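Long-range contacts in salicylaldehyde dehydrogenase NahF (Pseudomonas putida, PDB 4JZ6), which probably oxidises salicylaldehyde to salicylate with NAD(+) as electron acceptor, a step in the degradation of naphthalene: residues A122-E127 with A175-L180; S161-N166 with V186-S191. One frame throughout, in Å; residues are numbered along the deposited sequence.

Contact 1 of 2, residues A122-E127 with A175-L180. With EDO (1,2-ethanediol), chain G.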
ATOM      1  N   ALA A 122      23.082  -0.899  12.863  1.00 20.62           N
ATOM      2  CA  ALA A 122      23.500  -2.246  13.221  1.00 20.71           C
ATOM      3  C   ALA A 122      22.315  -3.009  13.789  1.00 20.18           C
ATOM      4  O   ALA A 122      22.116  -4.190  13.486  1.00 20.00           O
ATOM      5  CB  ALA A 122      24.636  -2.204  14.224  1.00 21.35           C
ATOM      6  N   ASN A 123      21.515  -2.331  14.602  1.00 19.98           N
ATOM      7  CA  ASN A 123      20.369  -2.987  15.205  1.00 20.33           C
ATOM      8  C   ASN A 123      19.288  -3.346  14.182  1.00 21.14           C
ATOM      9  O   ASN A 123      18.663  -4.397  14.285  1.00 24.77           O
ATOM     10  CB  ASN A 123      19.791  -2.168  16.357  1.00 23.10           C
ATOM     11  CG  ASN A 123      18.889  -2.997  17.245  1.00 36.71           C
ATOM     12  OD1 ASN A 123      17.666  -2.974  17.105  1.00 42.50           O
ATOM     13  ND2 ASN A 123      19.491  -3.763  18.148  1.00 39.46           N
ATOM     14  N   VAL A 124      19.079  -2.480  13.194  1.00 24.78           N
ATOM     15  CA  VAL A 124      18.152  -2.787  12.110  1.00 24.24           C
ATOM     16  C   VAL A 124      18.568  -4.084  11.429  1.00 24.71           C
ATOM     17  O   VAL A 124      17.749  -4.987  11.248  1.00 24.84           O
ATOM     18  CB  VAL A 124      18.095  -1.668  11.048  1.00 24.59           C
ATOM     19  CG1 VAL A 124      17.319  -2.134   9.834  1.00 26.86           C
ATOM     20  CG2 VAL A 124      17.454  -0.428  11.620  1.00 24.49           C
ATOM     21  N   PHE A 125      19.846  -4.180  11.068  1.00 24.77           N
ATOM     22  CA  PHE A 125      20.368  -5.385  10.434  1.00 19.06           C
ATOM     23  C   PHE A 125      20.227  -6.613  11.323  1.00 21.17           C
ATOM     24  O   PHE A 125      19.984  -7.706  10.825  1.00 21.33           O
ATOM     25  CB  PHE A 125      21.826  -5.199   9.987  1.00 25.30           C
ATOM     26  CG  PHE A 125      21.959  -4.574   8.628  1.00 20.02           C
ATOM     27  CD1 PHE A 125      21.860  -5.350   7.485  1.00 19.71           C
ATOM     28  CD2 PHE A 125      22.157  -3.206   8.491  1.00 19.94           C
ATOM     29  CE1 PHE A 125      21.962  -4.776   6.228  1.00 19.89           C
ATOM     30  CE2 PHE A 125      22.258  -2.625   7.235  1.00 21.98           C
ATOM     31  CZ  PHE A 125      22.160  -3.414   6.103  1.00 20.11           C
ATOM     32  N   ARG A 126      20.371  -6.447  12.632  1.00 19.18           N
ATOM     33  CA  ARG A 126      20.196  -7.587  13.526  1.00 22.26           C
ATOM     34  C   ARG A 126      18.731  -7.983  13.652  1.00 23.82           C
ATOM     35  O   ARG A 126      18.400  -9.168  13.654  1.00 28.03           O
ATOM     36  CB  ARG A 126      20.799  -7.317  14.895  1.00 19.66           C
ATOM     37  CG  ARG A 126      22.293  -7.201  14.846  1.00 20.26           C
ATOM     38  CD  ARG A 126      22.913  -7.409  16.193  1.00 20.78           C
ATOM     39  NE  ARG A 126      24.364  -7.428  16.070  1.00 26.70           N
ATOM     40  CZ  ARG A 126      25.140  -6.366  16.241  1.00 21.82           C
ATOM     41  NH1 ARG A 126      24.604  -5.194  16.562  1.00 21.59           N
ATOM     42  NH2 ARG A 126      26.451  -6.478  16.098  1.00 25.30           N
ATOM     43  N   GLU A 127      17.857  -6.987  13.748  1.00 19.53           N
ATOM     44  CA  GLU A 127      16.425  -7.235  13.817  1.00 18.06           C
ATOM     45  C   GLU A 127      15.981  -7.917  12.538  1.00 17.81           C
ATOM     46  O   GLU A 127      15.240  -8.905  12.574  1.00 19.35           O
ATOM     47  CB  GLU A 127      15.658  -5.928  13.996  1.00 17.88           C
ATOM     48  CG  GLU A 127      14.180  -6.120  14.296  1.00 17.60           C
ATOM     49  CD  GLU A 127      13.941  -6.710  15.678  1.00 20.29           C
ATOM     50  OE1 GLU A 127      12.873  -7.333  15.880  1.00 17.67           O
ATOM     51  OE2 GLU A 127      14.817  -6.550  16.563  1.00 18.15           O
ATOM     52  N   ALA A 175      16.374   0.460   4.571  1.00 22.71           N
ATOM     53  CA  ALA A 175      15.963   0.287   3.180  1.00 19.01           C
ATOM     54  C   ALA A 175      16.782  -0.788   2.464  1.00 23.40           C
ATOM     55  O   ALA A 175      16.598  -1.037   1.269  1.00 20.71           O
ATOM     56  CB  ALA A 175      16.051   1.609   2.437  1.00 19.50           C
ATOM     57  N   ILE A 176      17.687  -1.425   3.198  1.00 22.66           N
ATOM     58  CA  ILE A 176      18.496  -2.504   2.647  1.00 19.38           C
ATOM     59  C   ILE A 176      18.248  -3.786   3.426  1.00 18.97           C
ATOM     60  O   ILE A 176      17.856  -4.804   2.854  1.00 18.85           O
ATOM     61  CB  ILE A 176      19.997  -2.164   2.712  1.00 19.94           C
ATOM     62  CG1 ILE A 176      20.284  -0.901   1.898  1.00 20.45           C
ATOM     63  CG2 ILE A 176      20.840  -3.334   2.229  1.00 20.21           C
ATOM     64  CD1 ILE A 176      21.698  -0.399   2.018  1.00 21.08           C
ATOM     65  N   ALA A 177      18.467  -3.717   4.737  1.00 18.98           N
ATOM     66  CA  ALA A 177      18.357  -4.880   5.613  1.00 23.79           C
ATOM     67  C   ALA A 177      17.056  -5.628   5.409  1.00 22.08           C
ATOM     68  O   ALA A 177      17.052  -6.846   5.216  1.00 18.40           O
ATOM     69  CB  ALA A 177      18.488  -4.467   7.072  1.00 21.19           C
ATOM     70  N   TYR A 178      15.953  -4.893   5.449  1.00 20.81           N
ATOM     71  CA  TYR A 178      14.639  -5.518   5.362  1.00 21.15           C
ATOM     72  C   TYR A 178      14.358  -6.152   3.994  1.00 19.54           C
ATOM     73  O   TYR A 178      13.988  -7.326   3.933  1.00 17.49           O
ATOM     74  CB  TYR A 178      13.539  -4.549   5.802  1.00 17.47           C
ATOM     75  CG  TYR A 178      13.567  -4.246   7.286  1.00 18.26           C
ATOM     76  CD1 TYR A 178      13.642  -5.272   8.227  1.00 18.45           C
ATOM     77  CD2 TYR A 178      13.522  -2.933   7.750  1.00 22.33           C
ATOM     78  CE1 TYR A 178      13.659  -4.994   9.589  1.00 21.30           C
ATOM     79  CE2 TYR A 178      13.539  -2.647   9.110  1.00 21.85           C
ATOM     80  CZ  TYR A 178      13.607  -3.678  10.024  1.00 20.75           C
ATOM     81  OH  TYR A 178      13.633  -3.387  11.372  1.00 18.60           O
ATOM     82  N   PRO A 179      14.556  -5.399   2.891  1.00 19.10           N
ATOM     83  CA  PRO A 179      14.347  -6.073   1.603  1.00 18.06           C
ATOM     84  C   PRO A 179      15.281  -7.272   1.403  1.00 18.23           C
ATOM     85  O   PRO A 179      14.893  -8.248   0.760  1.00 18.23           O
ATOM     86  CB  PRO A 179      14.658  -4.974   0.584  1.00 18.47           C
ATOM     87  CG  PRO A 179      14.336  -3.697   1.307  1.00 19.67           C
ATOM     88  CD  PRO A 179      14.798  -3.952   2.717  1.00 18.14           C
ATOM     89  N   LEU A 180      16.487  -7.210   1.956  1.00 18.44           N
ATOM     90  CA  LEU A 180      17.406  -8.347   1.865  1.00 20.07           C
ATOM     91  C   LEU A 180      16.879  -9.603   2.570  1.00 21.26           C
ATOM     92  O   LEU A 180      16.787 -10.668   1.957  1.00 25.52           O
ATOM     93  CB  LEU A 180      18.803  -7.986   2.375  1.00 19.04           C
ATOM     94  CG  LEU A 180      19.603  -7.014   1.501  1.00 31.10           C
ATOM     95  CD1 LEU A 180      21.100  -7.149   1.754  1.00 26.50           C
ATOM     96  CD2 LEU A 180      19.277  -7.219   0.034  1.00 28.31           C
TER
HETATM   97  C1  EDO G 506      16.399   0.676  16.959  1.00 61.89           C
HETATM   98  O1  EDO G 506      16.240  -0.413  17.881  1.00 59.82           O
HETATM   99  C2  EDO G 506      17.055   0.184  15.671  1.00 59.57           C
HETATM  100  O2  EDO G 506      17.107   1.246  14.709  1.00 55.08           O

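Contact 2 of 2, residues S161-N166 with V186-S191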
ATOM      1  N   SER A 161      15.102   1.458  -3.529  1.00 28.16           N
ATOM      2  CA  SER A 161      15.173   2.131  -2.231  1.00 25.48           C
ATOM      3  C   SER A 161      15.810   3.508  -2.355  1.00 25.76           C
ATOM      4  O   SER A 161      17.011   3.623  -2.617  1.00 23.57           O
ATOM      5  CB  SER A 161      15.980   1.301  -1.230  1.00 20.48           C
ATOM      6  OG  SER A 161      15.375   0.045  -0.993  1.00 19.94           O
ATOM      7  N   ILE A 162      15.011   4.553  -2.158  1.00 23.17           N
ATOM      8  CA  ILE A 162      15.524   5.914  -2.216  1.00 22.15           C
ATOM      9  C   ILE A 162      15.672   6.493  -0.809  1.00 25.51           C
ATOM     10  O   ILE A 162      14.713   6.523  -0.035  1.00 22.79           O
ATOM     11  CB  ILE A 162      14.643   6.797  -3.101  1.00 22.64           C
ATOM     12  CG1 ILE A 162      14.674   6.264  -4.538  1.00 23.09           C
ATOM     13  CG2 ILE A 162      15.117   8.241  -3.061  1.00 23.31           C
ATOM     14  CD1 ILE A 162      13.694   6.952  -5.484  1.00 23.62           C
ATOM     15  N   VAL A 163      16.884   6.935  -0.484  1.00 22.21           N
ATOM     16  CA  VAL A 163      17.245   7.277   0.891  1.00 25.07           C
ATOM     17  C   VAL A 163      17.826   8.680   0.998  1.00 27.70           C
ATOM     18  O   VAL A 163      18.724   9.031   0.233  1.00 31.53           O
ATOM     19  CB  VAL A 163      18.282   6.282   1.432  1.00 21.76           C
ATOM     20  CG1 VAL A 163      18.658   6.620   2.866  1.00 22.22           C
ATOM     21  CG2 VAL A 163      17.743   4.873   1.338  1.00 21.16           C
ATOM     22  N   PRO A 164      17.317   9.486   1.953  1.00 29.61           N
ATOM     23  CA  PRO A 164      17.774  10.866   2.147  1.00 26.26           C
ATOM     24  C   PRO A 164      19.048  10.932   2.989  1.00 24.43           C
ATOM     25  O   PRO A 164      19.717   9.912   3.167  1.00 23.09           O
ATOM     26  CB  PRO A 164      16.615  11.499   2.908  1.00 22.87           C
ATOM     27  CG  PRO A 164      16.104  10.382   3.741  1.00 22.03           C
ATOM     28  CD  PRO A 164      16.227   9.145   2.888  1.00 28.88           C
ATOM     29  N   TRP A 165      19.354  12.114   3.522  1.00 24.54           N
ATOM     30  CA  TRP A 165      20.660  12.399   4.115  1.00 24.24           C
ATOM     31  C   TRP A 165      20.644  12.577   5.641  1.00 29.42           C
ATOM     32  O   TRP A 165      21.701  12.599   6.269  1.00 25.71           O
ATOM     33  CB  TRP A 165      21.203  13.678   3.484  1.00 28.10           C
ATOM     34  CG  TRP A 165      20.171  14.750   3.528  1.00 30.09           C
ATOM     35  CD1 TRP A 165      19.249  15.042   2.563  1.00 28.27           C
ATOM     36  CD2 TRP A 165      19.907  15.637   4.620  1.00 29.77           C
ATOM     37  NE1 TRP A 165      18.439  16.071   2.981  1.00 26.34           N
ATOM     38  CE2 TRP A 165      18.820  16.454   4.240  1.00 27.77           C
ATOM     39  CE3 TRP A 165      20.489  15.832   5.876  1.00 25.37           C
ATOM     40  CZ2 TRP A 165      18.308  17.446   5.074  1.00 32.75           C
ATOM     41  CZ3 TRP A 165      19.976  16.816   6.705  1.00 33.73           C
ATOM     42  CH2 TRP A 165      18.900  17.611   6.300  1.00 34.97           C
ATOM     43  N   ASN A 166      19.461  12.719   6.237  1.00 23.44           N
ATOM     44  CA  ASN A 166      19.372  13.107   7.650  1.00 28.42           C
ATOM     45  C   ASN A 166      19.603  11.977   8.654  1.00 27.85           C
ATOM     46  O   ASN A 166      20.510  12.052   9.485  1.00 34.92           O
ATOM     47  CB  ASN A 166      18.060  13.843   7.934  1.00 23.17           C
ATOM     48  CG  ASN A 166      16.849  13.046   7.519  1.00 27.61           C
ATOM     49  OD1 ASN A 166      16.938  12.179   6.650  1.00 25.43           O
ATOM     50  ND2 ASN A 166      15.704  13.332   8.137  1.00 35.27           N
ATOM     51  N   VAL A 186      18.236  -5.086  -4.194  1.00 20.97           N
ATOM     52  CA  VAL A 186      17.865  -3.677  -4.167  1.00 24.52           C
ATOM     53  C   VAL A 186      18.781  -2.735  -4.953  1.00 26.05           C
ATOM     54  O   VAL A 186      20.003  -2.864  -4.936  1.00 23.63           O
ATOM     55  CB  VAL A 186      17.658  -3.183  -2.704  1.00 24.19           C
ATOM     56  CG1 VAL A 186      18.386  -4.091  -1.738  1.00 24.22           C
ATOM     57  CG2 VAL A 186      18.099  -1.731  -2.526  1.00 25.89           C
ATOM     58  N   VAL A 187      18.155  -1.808  -5.671  1.00 32.01           N
ATOM     59  CA  VAL A 187      18.850  -0.658  -6.221  1.00 29.37           C
ATOM     60  C   VAL A 187      18.730   0.479  -5.205  1.00 31.08           C
ATOM     61  O   VAL A 187      17.644   1.026  -4.987  1.00 26.13           O
ATOM     62  CB  VAL A 187      18.260  -0.235  -7.577  1.00 26.11           C
ATOM     63  CG1 VAL A 187      18.961   1.010  -8.096  1.00 24.79           C
ATOM     64  CG2 VAL A 187      18.378  -1.370  -8.580  1.00 23.76           C
ATOM     65  N   PHE A 188      19.856   0.798  -4.573  1.00 34.92           N
ATOM     66  CA  PHE A 188      19.937   1.790  -3.509  1.00 22.73           C
ATOM     67  C   PHE A 188      20.338   3.140  -4.092  1.00 23.53           C
ATOM     68  O   PHE A 188      21.464   3.315  -4.555  1.00 24.24           O
ATOM     69  CB  PHE A 188      20.962   1.306  -2.471  1.00 24.39           C
ATOM     70  CG  PHE A 188      21.356   2.338  -1.432  1.00 24.84           C
ATOM     71  CD1 PHE A 188      20.484   3.343  -1.034  1.00 22.42           C
ATOM     72  CD2 PHE A 188      22.618   2.280  -0.843  1.00 24.33           C
ATOM     73  CE1 PHE A 188      20.871   4.273  -0.082  1.00 25.79           C
ATOM     74  CE2 PHE A 188      23.004   3.201   0.113  1.00 23.06           C
ATOM     75  CZ  PHE A 188      22.134   4.198   0.495  1.00 22.84           C
ATOM     76  N   LYS A 189      19.412   4.093  -4.071  1.00 23.48           N
ATOM     77  CA  LYS A 189      19.698   5.451  -4.513  1.00 24.25           C
ATOM     78  C   LYS A 189      19.998   6.329  -3.310  1.00 35.56           C
ATOM     79  O   LYS A 189      19.114   6.594  -2.492  1.00 36.72           O
ATOM     80  CB  LYS A 189      18.516   6.027  -5.286  1.00 24.43           C
ATOM     81  CG  LYS A 189      18.678   7.493  -5.653  1.00 25.24           C
ATOM     82  CD  LYS A 189      19.752   7.694  -6.708  1.00 27.02           C
ATOM     83  CE  LYS A 189      19.919   9.176  -7.061  1.00 37.34           C
ATOM     84  NZ  LYS A 189      20.182  10.051  -5.869  1.00 40.41           N
ATOM     85  N   GLY A 190      21.248   6.776  -3.213  1.00 29.43           N
ATOM     86  CA  GLY A 190      21.706   7.553  -2.076  1.00 28.44           C
ATOM     87  C   GLY A 190      21.458   9.042  -2.220  1.00 31.13           C
ATOM     88  O   GLY A 190      20.849   9.490  -3.196  1.00 34.96           O
ATOM     89  N   SER A 191      21.936   9.811  -1.244  1.00 27.97           N
ATOM     90  CA  SER A 191      21.686  11.247  -1.213  1.00 25.95           C
ATOM     91  C   SER A 191      22.861  12.064  -1.720  1.00 32.57           C
ATOM     92  O   SER A 191      24.025  11.721  -1.487  1.00 27.34           O
ATOM     93  CB  SER A 191      21.344  11.703   0.199  1.00 25.46           C
ATOM     94  OG  SER A 191      21.326  13.116   0.256  1.00 29.07           O
TER

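Contact 1 of 2, residues A122-E127 with A175-L180
With chi1 of Phe125 at -86°, its ring swings from a CB that points away from helix 170-181 back across Ala177, while Val124, its CG1 anti to the backbone N (chi1 170°), sets that methyl against both Ala177 and Tyr178. The two helices run almost parallel, their local axes 8.8 Å apart and 7° from alignment. Ala177 suits this place because its side chain is small and its CB points toward helix 111-130: CB sits over one face of the Phe125 ring in a CH-pi contact, 3.6 Å from the centroid and displaced toward the CD1-CE1 side. At the edge of the same ring, CG2 of Ile176 lies 4.1 Å from Phe125 CZ, so a branched and a minimal side chain share one aromatic. Val124 CG1 is 3.8 Å from Ala177 CB and meets the Tyr178 ring obliquely at CE2, the two side chains crossing at about a right angle. Tyr178 OH comes within 4.0 Å of Glu127 CG, but its hydrogen bond goes to Asp475. Val88 of helix 78-94 also packs on Phe125. A 1,2-ethanediol, probably from the crystallisation liquor, donates from O1 to Asn123 OD1 (3.0 Å). Between the helices themselves the chemistry is apolar, implying that shape and burial join them, with the tyrosine's polar end satisfied beyond the interface.

Contact 2 of 2, residues S161-N166 with V186-S191
Ser161 and Val187 pair through their backbones in two parallel neighbours of the Rossmann-like sheet of an aldehyde dehydrogenase, strands 159-162 and 186-189, joined through helix 170-181 as a beta-alpha-beta unit. Ser161 N gives its hydrogen to Val187 O (3.0 Å), and Ser161 O takes one from Lys189 N (2.8 Å). Val163 N then binds Lys189 O at 3.0 Å, almost head-on with a C=O...N angle of 174°, which carries the pairing one residue past the end of the first strand. Beside these bonds, Val163 CG2 lies 3.5 Å from Phe188 CE1 and approaches the ring obliquely, whereas Ser161 O lies in the ring plane at its edge. Phe188 gets there with CG anti to the backbone N, chi1 169°. Its large flat ring suits a face covered by helices: Ala172 of helix 170-181 and Ile201 and Thr202 of helix 195-208 pack on it, and Tyr217 meets it at a slant. Were Phe188 reduced to an alanine, Val163 CG2 would probably lose its aromatic neighbour and a gap would open between the strand and those helices. Ser161, small and polar, shares that face, its OG hydrogen-bonded to Asn242. On the other face Ile162 CG1 rests 3.9 Å from Lys189 CB; the lysine offers its aliphatic root there and bends back to hydrogen-bond the carbonyl oxygen of the neighbouring Gly190 through NZ. Past the strands, Asn166 lines a salicylaldehyde pocket, and the preceding Trp165 has Phe193 edge-to-face against it. Ser191 OG, hydrogen-bonded to Phe193 N, sits near the plane of the Trp165 indole at its edge, 3.3 Å from Trp165 CB.

Helix 170-181 belongs to both contacts: it is the crossover between the two strands of contact 2, and contact 1 packs helix 111-130 against it. Their centres are about 14 Å apart, yet they touch directly. Ala175 O and Ser161 OG, 2.8 Å apart, probably form a hydrogen bond; Ala175 CB packs on Val163 CG2 at 3.8 Å, and Leu180 CD2 on Val186 CG1 at 3.7 Å. Neither is far from the active site. The side chain of Tyr178 is about 9 Å from that of Glu267, the predicted active-site residue, and that of Pro164 about 8 Å. Asn166, at the end of 161-166, touches bound salicylaldehyde itself.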